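Local coordinates for endoglucanase family 5 (Clostridium acetobutylicum ATCC 824, PDB 6PZ7), which probably hydrolyses the internal beta-1,4 bonds of cellulose and related plant polysaccharides as a broad-specificity family 5 endoglucanase, at residues D245-Q250 against K286-D291; N276-R281 against F326-R331; T299-N304 against Y314-R319. All coordinates share one frame; numbering follows the deposited sequence.

The three contacts lie around the last barrel strand, 298-303: two join helices and one joins the strand to the chain just beyond it. Contact 1 (245-250 with 286-291) is a buried helix-helix contact on the outer layer of the barrel, with an apolar middle and an acidic pair at its edge. Contact 2 (276-281 with 326-331), about 17 Å away between centres, uses the start of the same helix, 278-294, and is only partly buried; there a carboxylate meets backbone N-H groups and a cation meets a ring. Contact 3 (299-304 with 314-319) is wholly buried nearer the chain's centre and richest in hydrogen bonds. It touches both others: T299 meets Y288 and V289, and W301 meets R281.

Contact 1: D245-Q250 against K286-D291; sequences DALDGQ and KFYVSD
Helix segments 245-250 and 286-291 run side by side in nearly the same direction, their axes 31° apart and 10.4 Å from each other at closest approach, with L247 facing F287 and Y288. The L247 isobutyl group enters between the two aromatic side chains. Its CD2 lies in the plane of the F287 ring, 3.8 Å from CD2 at the ring's edge, and the two side chains run alongside each other, pointing opposite ways. The same methyl reaches CB of Y288 at 3.8 Å, while CD1 of L247 lies by CD1 and CE1 of that ring. These helices, 241-259 and 278-294, are neighbours in the outer layer of the (beta/alpha)8 barrel; each is followed by a barrel strand, 265-270 and 298-303. Y288 extends inward to both strands, and its OH is bonded to M222 O. Next to this apolar group, D248, its CG anti to the backbone N (chi1 -176°), turns its carboxylate to that of D291. The two acid groups are nearly coplanar, and OD1 of D248 stands 2.5 Å from OD2 of D291, so close that one of the two acids is probably protonated. K295 forms salt bridges with OD1 of each aspartate, so its positive charge would offset any negative charge the pair retains. On the D291 side, CB lies over the rim of one face of the F287 ring.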
loop_
_atom_site.group_PDB
_atom_site.type_symbol
_atom_site.label_atom_id
_atom_site.label_comp_id
_atom_site.label_asym_id
_atom_site.label_seq_id
_atom_site.Cartn_x
_atom_site.Cartn_y
_atom_site.Cartn_z
ATOM N N ASP A 245 22.479 6.923 -8.337
ATOM C CA ASP A 245 23.223 5.958 -7.532
ATOM C C ASP A 245 22.538 5.687 -6.197
ATOM O O ASP A 245 22.474 4.539 -5.753
ATOM C CB ASP A 245 24.615 6.510 -7.255
ATOM C CG ASP A 245 25.571 6.369 -8.394
ATOM O OD1 ASP A 245 25.250 5.791 -9.461
ATOM O OD2 ASP A 245 26.691 6.924 -8.228
ATOM N N ALA A 246 22.041 6.724 -5.537
ATOM C CA ALA A 246 21.432 6.515 -4.221
ATOM C C ALA A 246 20.152 5.699 -4.347
ATOM O O ALA A 246 19.887 4.773 -3.555
ATOM C CB ALA A 246 21.134 7.864 -3.566
ATOM N N LEU A 247 19.308 6.027 -5.330
ATOM C CA LEU A 247 18.057 5.304 -5.480
ATOM C C LEU A 247 18.296 3.875 -5.931
ATOM O O LEU A 247 17.655 2.942 -5.432
ATOM C CB LEU A 247 17.142 6.064 -6.446
ATOM C CG LEU A 247 15.777 5.421 -6.693
ATOM C CD1 LEU A 247 15.022 5.102 -5.458
ATOM C CD2 LEU A 247 14.963 6.313 -7.604
ATOM N N ASP A 248 19.207 3.669 -6.862
ATOM C CA ASP A 248 19.558 2.310 -7.261
ATOM C C ASP A 248 20.077 1.504 -6.081
ATOM O O ASP A 248 19.763 0.304 -5.946
ATOM C CB ASP A 248 20.600 2.319 -8.385
ATOM C CG ASP A 248 20.902 0.948 -8.867
ATOM O OD1 ASP A 248 19.994 0.325 -9.439
ATOM O OD2 ASP A 248 22.075 0.499 -8.686
ATOM N N GLY A 249 20.872 2.123 -5.208
ATOM C CA GLY A 249 21.338 1.427 -4.016
ATOM C C GLY A 249 20.185 0.972 -3.130
ATOM O O GLY A 249 20.199 -0.145 -2.588
ATOM N N GLN A 250 19.171 1.820 -2.951
ATOM C CA GLN A 250 18.034 1.451 -2.117
ATOM C C GLN A 250 17.242 0.317 -2.750
ATOM O O GLN A 250 16.857 -0.646 -2.066
ATOM C CB GLN A 250 17.157 2.681 -1.898
ATOM C CG GLN A 250 17.776 3.758 -1.015
ATOM C CD GLN A 250 17.038 5.049 -1.109
ATOM O OE1 GLN A 250 16.637 5.481 -2.192
ATOM N NE2 GLN A 250 16.842 5.690 0.020
ATOM N N LYS A 286 10.562 8.192 -13.616
ATOM C CA LYS A 286 11.018 7.360 -14.723
ATOM C C LYS A 286 12.089 6.382 -14.257
ATOM O O LYS A 286 12.035 5.181 -14.555
ATOM C CB LYS A 286 11.547 8.240 -15.848
ATOM C CG LYS A 286 11.971 7.444 -17.063
ATOM C CD LYS A 286 12.411 8.379 -18.204
ATOM C CE LYS A 286 12.881 7.581 -19.418
ATOM N NZ LYS A 286 12.921 8.415 -20.655
ATOM N N PHE A 287 13.102 6.889 -13.542
ATOM C CA PHE A 287 14.194 6.041 -13.078
ATOM C C PHE A 287 13.704 5.061 -12.029
ATOM O O PHE A 287 14.059 3.876 -12.074
ATOM C CB PHE A 287 15.339 6.884 -12.528
ATOM C CG PHE A 287 16.538 6.075 -12.159
ATOM C CD1 PHE A 287 17.449 5.675 -13.123
ATOM C CD2 PHE A 287 16.740 5.660 -10.859
ATOM C CE1 PHE A 287 18.536 4.897 -12.780
ATOM C CE2 PHE A 287 17.845 4.879 -10.528
ATOM C CZ PHE A 287 18.722 4.496 -11.481
ATOM N N TYR A 288 12.863 5.511 -11.099
ATOM C CA TYR A 288 12.379 4.649 -10.027
ATOM C C TYR A 288 11.622 3.470 -10.606
ATOM O O TYR A 288 11.914 2.316 -10.285
ATOM C CB TYR A 288 11.516 5.502 -9.089
ATOM C CG TYR A 288 11.174 4.957 -7.727
ATOM C CD1 TYR A 288 11.289 5.771 -6.613
ATOM C CD2 TYR A 288 10.693 3.673 -7.544
ATOM C CE1 TYR A 288 10.925 5.318 -5.318
ATOM C CE2 TYR A 288 10.342 3.192 -6.261
ATOM C CZ TYR A 288 10.471 4.014 -5.173
ATOM O OH TYR A 288 10.089 3.493 -3.942
ATOM N N VAL A 289 10.631 3.731 -11.458
ATOM C CA VAL A 289 9.810 2.653 -11.989
ATOM C C VAL A 289 10.644 1.722 -12.864
ATOM O O VAL A 289 10.506 0.493 -12.776
ATOM C CB VAL A 289 8.568 3.211 -12.716
ATOM C CG1 VAL A 289 7.817 2.105 -13.427
ATOM C CG2 VAL A 289 7.689 3.985 -11.772
ATOM N N SER A 290 11.521 2.270 -13.722
ATOM C CA SER A 290 12.272 1.403 -14.627
ATOM C C SER A 290 13.305 0.577 -13.871
ATOM O O SER A 290 13.461 -0.620 -14.144
ATOM C CB SER A 290 12.916 2.223 -15.737
ATOM O OG SER A 290 13.858 3.137 -15.228
ATOM N N ASP A 291 13.997 1.170 -12.917
ATOM C CA ASP A 291 14.984 0.402 -12.148
ATOM C C ASP A 291 14.299 -0.628 -11.257
ATOM O O ASP A 291 14.757 -1.777 -11.138
ATOM C CB ASP A 291 15.844 1.356 -11.322
ATOM C CG ASP A 291 17.134 0.738 -10.852
ATOM O OD1 ASP A 291 17.580 -0.273 -11.436
ATOM O OD2 ASP A 291 17.713 1.263 -9.894
#

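Contact 2: N276-R281 against F326-R331; sequences NNESSR and FPKLVR
E278 pushes its carboxylate against the first turn of helix 327-334, where a single oxygen, OE2, meets two backbone N-H groups. The bond from L329 N is 3.0 Å long to E278 OE2, fairly straight at 160°, and uses the lone pair pointing away from OE1; the bond from K328 N to the same oxygen is shorter but bent and weak. An extended chain with CG anti to the backbone N (chi1 -176°) carries the acid across the gap. Its negative charge sits at the N-terminal end of the helix, where the helix dipole would favour it. Beside it, R281 brings NH1 over the centre of the F326 ring, 3.5 Å above the plane, in a cation-pi contact whose two planes are 74° apart. L329 CD2 lies over one face of the same guanidinium, 3.7 Å from R281 CZ. The contact thus joins the start of barrel helix 278-294 to the C-terminal helix that follows strand 298-303 in the (beta/alpha)8 fold. In the second shell, S272 O accepts a bond from R281 NH2 and fixes the guanidinium's outer end, while W301 touches both R281 and L329. On the more exposed side, K328 NZ makes a weak 3.4 Å bond to S279 OG.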
loop_
_atom_site.group_PDB
_atom_site.type_symbol
_atom_site.label_atom_id
_atom_site.label_comp_id
_atom_site.label_asym_id
_atom_site.label_seq_id
_atom_site.Cartn_x
_atom_site.Cartn_y
_atom_site.Cartn_z
ATOM N N ASN A 276 6.393 22.672 -7.736
ATOM C CA ASN A 276 6.461 23.366 -9.022
ATOM C C ASN A 276 7.626 22.855 -9.857
ATOM O O ASN A 276 8.400 23.633 -10.445
ATOM C CB ASN A 276 6.580 24.891 -8.845
ATOM C CG ASN A 276 5.276 25.561 -8.578
ATOM O OD1 ASN A 276 4.269 25.246 -9.199
ATOM N ND2 ASN A 276 5.280 26.508 -7.644
ATOM N N ASN A 277 7.755 21.537 -9.919
ATOM C CA ASN A 277 8.991 20.893 -10.356
ATOM C C ASN A 277 8.677 19.607 -11.108
ATOM O O ASN A 277 9.314 18.572 -10.898
ATOM C CB ASN A 277 9.932 20.634 -9.172
ATOM C CG ASN A 277 9.326 19.686 -8.152
ATOM O OD1 ASN A 277 8.109 19.573 -8.013
ATOM N ND2 ASN A 277 10.186 19.038 -7.380
ATOM N N GLU A 278 7.684 19.656 -11.995
ATOM C CA GLU A 278 7.218 18.435 -12.663
ATOM C C GLU A 278 8.349 17.706 -13.372
ATOM O O GLU A 278 8.383 16.466 -13.363
ATOM C CB GLU A 278 6.073 18.726 -13.656
ATOM C CG GLU A 278 5.529 17.402 -14.268
ATOM C CD GLU A 278 4.404 17.602 -15.233
ATOM O OE1 GLU A 278 4.083 18.770 -15.571
ATOM O OE2 GLU A 278 3.837 16.604 -15.670
ATOM N N SER A 279 9.282 18.432 -13.997
ATOM C CA SER A 279 10.350 17.771 -14.738
ATOM C C SER A 279 11.202 16.901 -13.824
ATOM O O SER A 279 11.555 15.770 -14.172
ATOM C CB SER A 279 11.218 18.829 -15.412
ATOM O OG SER A 279 10.438 19.626 -16.267
ATOM N N SER A 280 11.595 17.440 -12.677
ATOM C CA SER A 280 12.368 16.640 -11.724
ATOM C C SER A 280 11.565 15.459 -11.209
ATOM O O SER A 280 12.104 14.362 -11.020
ATOM C CB SER A 280 12.806 17.509 -10.536
ATOM O OG SER A 280 13.910 18.350 -10.872
ATOM N N ARG A 281 10.301 15.697 -10.889
ATOM C CA ARG A 281 9.462 14.610 -10.402
ATOM C C ARG A 281 9.330 13.506 -11.436
ATOM O O ARG A 281 9.350 12.321 -11.089
ATOM C CB ARG A 281 8.071 15.147 -10.037
ATOM C CG ARG A 281 8.057 16.149 -8.880
ATOM C CD ARG A 281 6.699 16.796 -8.692
ATOM N NE ARG A 281 5.724 15.852 -8.139
ATOM C CZ ARG A 281 4.411 16.034 -8.163
ATOM N NH1 ARG A 281 3.883 17.069 -8.813
ATOM N NH2 ARG A 281 3.613 15.161 -7.552
ATOM N N PHE A 326 -0.480 16.623 -14.017
ATOM C CA PHE A 326 0.954 16.566 -14.303
ATOM C C PHE A 326 1.142 15.526 -15.404
ATOM O O PHE A 326 1.478 14.368 -15.128
ATOM C CB PHE A 326 1.766 16.243 -13.046
ATOM C CG PHE A 326 1.553 17.227 -11.934
ATOM C CD1 PHE A 326 2.086 18.501 -11.993
ATOM C CD2 PHE A 326 0.770 16.884 -10.871
ATOM C CE1 PHE A 326 1.812 19.409 -10.949
ATOM C CE2 PHE A 326 0.542 17.787 -9.851
ATOM C CZ PHE A 326 1.054 19.003 -9.890
ATOM N N PRO A 327 0.866 15.882 -16.656
ATOM C CA PRO A 327 0.802 14.863 -17.721
ATOM C C PRO A 327 2.134 14.235 -18.031
ATOM O O PRO A 327 2.175 13.051 -18.397
ATOM C CB PRO A 327 0.221 15.644 -18.920
ATOM C CG PRO A 327 0.559 17.089 -18.628
ATOM C CD PRO A 327 0.450 17.211 -17.136
ATOM N N LYS A 328 3.233 14.958 -17.911
ATOM C CA LYS A 328 4.539 14.350 -18.170
ATOM C C LYS A 328 4.869 13.326 -17.091
ATOM O O LYS A 328 5.343 12.219 -17.381
ATOM C CB LYS A 328 5.578 15.446 -18.200
ATOM C CG LYS A 328 7.019 15.025 -18.354
ATOM C CD LYS A 328 7.929 16.242 -18.196
ATOM C CE LYS A 328 9.385 15.875 -18.337
ATOM N NZ LYS A 328 10.233 17.120 -18.612
ATOM N N LEU A 329 4.544 13.652 -15.847
ATOM C CA LEU A 329 4.783 12.768 -14.720
ATOM C C LEU A 329 3.958 11.502 -14.842
ATOM O O LEU A 329 4.470 10.402 -14.650
ATOM C CB LEU A 329 4.489 13.541 -13.429
ATOM C CG LEU A 329 4.526 12.783 -12.134
ATOM C CD1 LEU A 329 5.848 12.036 -11.895
ATOM C CD2 LEU A 329 4.234 13.688 -10.987
ATOM N N VAL A 330 2.662 11.623 -15.145
ATOM C CA VAL A 330 1.862 10.411 -15.244
ATOM C C VAL A 330 2.440 9.495 -16.313
ATOM O O VAL A 330 2.540 8.275 -16.124
ATOM C CB VAL A 330 0.375 10.738 -15.493
ATOM C CG1 VAL A 330 -0.461 9.424 -15.439
ATOM C CG2 VAL A 330 -0.173 11.719 -14.482
ATOM N N ARG A 331 2.812 10.072 -17.459
ATOM C CA ARG A 331 3.333 9.249 -18.547
ATOM C C ARG A 331 4.616 8.522 -18.135
ATOM O O ARG A 331 4.808 7.350 -18.505
ATOM C CB ARG A 331 3.529 10.095 -19.805
ATOM C CG ARG A 331 3.824 9.297 -21.067
ATOM C CD ARG A 331 2.628 8.467 -21.504
ATOM N NE ARG A 331 2.960 7.727 -22.709
ATOM C CZ ARG A 331 2.102 6.977 -23.386
ATOM N NH1 ARG A 331 0.853 6.860 -22.976
ATOM N NH2 ARG A 331 2.512 6.357 -24.477
#

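Contact 3: T299-N304 against Y314-R319; sequences TVWWDN and YGILDR
I316 lays its CD1 methyl over one face of the W301 indole, 3.9 Å from the centroid of the five-membered ring, a CH-pi contact. At the rim of that indole, NE1 gives a nearly straight hydrogen bond to Y314 O, which lies in the ring plane at 3.1 Å and is approached almost in line with its C=O bond. D303 is the polar centre. With CG anti to the backbone N (chi1 -174°), its OD2 accepts I316 N at 2.9 Å from above the carboxylate plane and L317 N at 3.2 Å through the syn lone pair; W20 NE1 is a third donor. OD1 of D303 is bound by a water at 2.6 Å, which also donates to L317 O and accepts from R319 NE. The direct salt bridge from OD1 to R319 NH2 is long, and the arginine is steadied by T25 and G23. The bonds from I316, L317 and the water tie the buried carboxylate to segment 314-319, and G305 N also bonds its OD1. W302 turns the edge of its indole toward the face of the Y314 ring in an offset edge-to-face pair, planes at 78°. N304 OD1 receives a weak bond from Y314 N, while ND2 is bonded to D312 O. Segment 299-304 lies on the eighth barrel strand, 298-303, which pairs with strands 19-22 and 265-270 to close the (beta/alpha)8 barrel; W301 and I316 meet L329 and I333 of helix 327-334, and T299 packs on helix 278-294.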
loop_
_atom_site.group_PDB
_atom_site.type_symbol
_atom_site.label_atom_id
_atom_site.label_comp_id
_atom_site.label_asym_id
_atom_site.label_seq_id
_atom_site.Cartn_x
_atom_site.Cartn_y
_atom_site.Cartn_z
ATOM N N THR A 299 5.604 -0.976 -8.419
ATOM C CA THR A 299 5.424 0.226 -7.615
ATOM C C THR A 299 4.007 0.749 -7.760
ATOM O O THR A 299 3.340 0.511 -8.778
ATOM C CB THR A 299 6.418 1.333 -8.068
ATOM O OG1 THR A 299 6.057 1.862 -9.350
ATOM C CG2 THR A 299 7.858 0.832 -8.069
ATOM N N VAL A 300 3.558 1.482 -6.742
ATOM C CA VAL A 300 2.189 2.014 -6.674
ATOM C C VAL A 300 2.274 3.459 -6.167
ATOM O O VAL A 300 2.694 3.702 -5.033
ATOM C CB VAL A 300 1.305 1.171 -5.756
ATOM C CG1 VAL A 300 -0.149 1.645 -5.829
ATOM C CG2 VAL A 300 1.398 -0.319 -6.077
ATOM N N TRP A 301 1.915 4.422 -7.023
ATOM C CA TRP A 301 1.997 5.845 -6.689
ATOM C C TRP A 301 0.975 6.238 -5.638
ATOM O O TRP A 301 -0.191 5.846 -5.737
ATOM C CB TRP A 301 1.741 6.671 -7.968
ATOM C CG TRP A 301 1.871 8.162 -7.741
ATOM C CD1 TRP A 301 0.905 9.002 -7.320
ATOM C CD2 TRP A 301 3.049 8.953 -7.903
ATOM N NE1 TRP A 301 1.398 10.272 -7.183
ATOM C CE2 TRP A 301 2.710 10.266 -7.557
ATOM C CE3 TRP A 301 4.360 8.691 -8.340
ATOM C CZ2 TRP A 301 3.623 11.304 -7.636
ATOM C CZ3 TRP A 301 5.248 9.728 -8.433
ATOM C CH2 TRP A 301 4.878 11.010 -8.068
ATOM N N TRP A 302 1.388 7.002 -4.635
ATOM C CA TRP A 302 0.468 7.551 -3.638
ATOM C C TRP A 302 -0.182 8.842 -4.148
ATOM O O TRP A 302 0.481 9.852 -4.324
ATOM C CB TRP A 302 1.196 7.837 -2.323
ATOM C CG TRP A 302 0.263 8.376 -1.263
ATOM C CD1 TRP A 302 0.181 9.675 -0.834
ATOM C CD2 TRP A 302 -0.762 7.654 -0.588
ATOM N NE1 TRP A 302 -0.835 9.793 0.078
ATOM C CE2 TRP A 302 -1.433 8.573 0.250
ATOM C CE3 TRP A 302 -1.193 6.329 -0.610
ATOM C CZ2 TRP A 302 -2.495 8.192 1.085
ATOM C CZ3 TRP A 302 -2.249 5.950 0.227
ATOM C CH2 TRP A 302 -2.874 6.887 1.062
ATOM N N ASP A 303 -1.493 8.808 -4.353
ATOM C CA ASP A 303 -2.285 9.938 -4.825
ATOM C C ASP A 303 -3.328 10.230 -3.751
ATOM O O ASP A 303 -4.258 9.448 -3.537
ATOM C CB ASP A 303 -2.924 9.665 -6.192
ATOM C CG ASP A 303 -3.612 10.871 -6.750
ATOM O OD1 ASP A 303 -4.294 11.560 -5.967
ATOM O OD2 ASP A 303 -3.467 11.135 -7.960
ATOM N N ASN A 304 -3.222 11.369 -3.088
ATOM C CA ASN A 304 -4.170 11.774 -2.044
ATOM C C ASN A 304 -5.148 12.840 -2.497
ATOM O O ASN A 304 -5.891 13.382 -1.677
ATOM C CB ASN A 304 -3.444 12.155 -0.757
ATOM C CG ASN A 304 -2.516 13.341 -0.924
ATOM O OD1 ASN A 304 -2.385 13.922 -2.010
ATOM N ND2 ASN A 304 -1.842 13.671 0.154
ATOM N N TYR A 314 0.539 15.153 -3.058
ATOM C CA TYR A 314 0.946 14.018 -3.874
ATOM C C TYR A 314 0.003 13.730 -5.040
ATOM O O TYR A 314 0.301 12.832 -5.867
ATOM C CB TYR A 314 1.026 12.739 -2.990
ATOM C CG TYR A 314 2.141 12.739 -1.984
ATOM C CD1 TYR A 314 3.414 12.381 -2.361
ATOM C CD2 TYR A 314 1.908 13.043 -0.651
ATOM C CE1 TYR A 314 4.447 12.360 -1.450
ATOM C CE2 TYR A 314 2.936 12.989 0.287
ATOM C CZ TYR A 314 4.197 12.665 -0.146
ATOM O OH TYR A 314 5.282 12.611 0.737
ATOM N N GLY A 315 -1.124 14.421 -5.132
ATOM C CA GLY A 315 -2.109 14.103 -6.151
ATOM C C GLY A 315 -1.624 14.413 -7.547
ATOM O O GLY A 315 -1.035 15.462 -7.796
ATOM N N ILE A 316 -1.963 13.542 -8.486
ATOM C CA ILE A 316 -1.641 13.747 -9.889
ATOM C C ILE A 316 -2.875 13.734 -10.785
ATOM O O ILE A 316 -2.802 14.254 -11.911
ATOM C CB ILE A 316 -0.534 12.772 -10.392
ATOM C CG1 ILE A 316 -0.957 11.325 -10.238
ATOM C CG2 ILE A 316 0.769 13.047 -9.615
ATOM C CD1 ILE A 316 0.063 10.288 -10.770
ATOM N N LEU A 317 -3.994 13.170 -10.320
ATOM C CA LEU A 317 -5.290 13.237 -10.991
ATOM C C LEU A 317 -6.156 14.276 -10.280
ATOM O O LEU A 317 -6.253 14.249 -9.038
ATOM C CB LEU A 317 -5.980 11.876 -10.922
ATOM C CG LEU A 317 -7.386 11.790 -11.521
ATOM C CD1 LEU A 317 -7.380 12.056 -12.999
ATOM C CD2 LEU A 317 -8.007 10.444 -11.234
ATOM N N ASP A 318 -6.788 15.174 -11.023
ATOM C CA ASP A 318 -7.848 16.010 -10.474
ATOM C C ASP A 318 -9.123 15.195 -10.650
ATOM O O ASP A 318 -9.630 15.035 -11.771
ATOM C CB ASP A 318 -7.922 17.360 -11.193
ATOM C CG ASP A 318 -9.040 18.249 -10.663
ATOM O OD1 ASP A 318 -10.050 17.761 -10.114
ATOM O OD2 ASP A 318 -8.959 19.495 -10.893
ATOM N N ARG A 319 -9.625 14.647 -9.535
ATOM C CA ARG A 319 -10.763 13.743 -9.598
ATOM C C ARG A 319 -12.051 14.477 -9.921
ATOM O O ARG A 319 -12.987 13.866 -10.452
ATOM C CB ARG A 319 -10.937 13.046 -8.268
ATOM C CG ARG A 319 -9.746 12.204 -7.878
ATOM C CD ARG A 319 -9.951 11.519 -6.558
ATOM N NE ARG A 319 -8.698 11.043 -5.997
ATOM C CZ ARG A 319 -8.596 10.471 -4.808
ATOM N NH1 ARG A 319 -9.685 10.203 -4.104
ATOM N NH2 ARG A 319 -7.398 10.183 -4.327
HETATM O O HOH W 1 -6.521 12.289 -7.170
#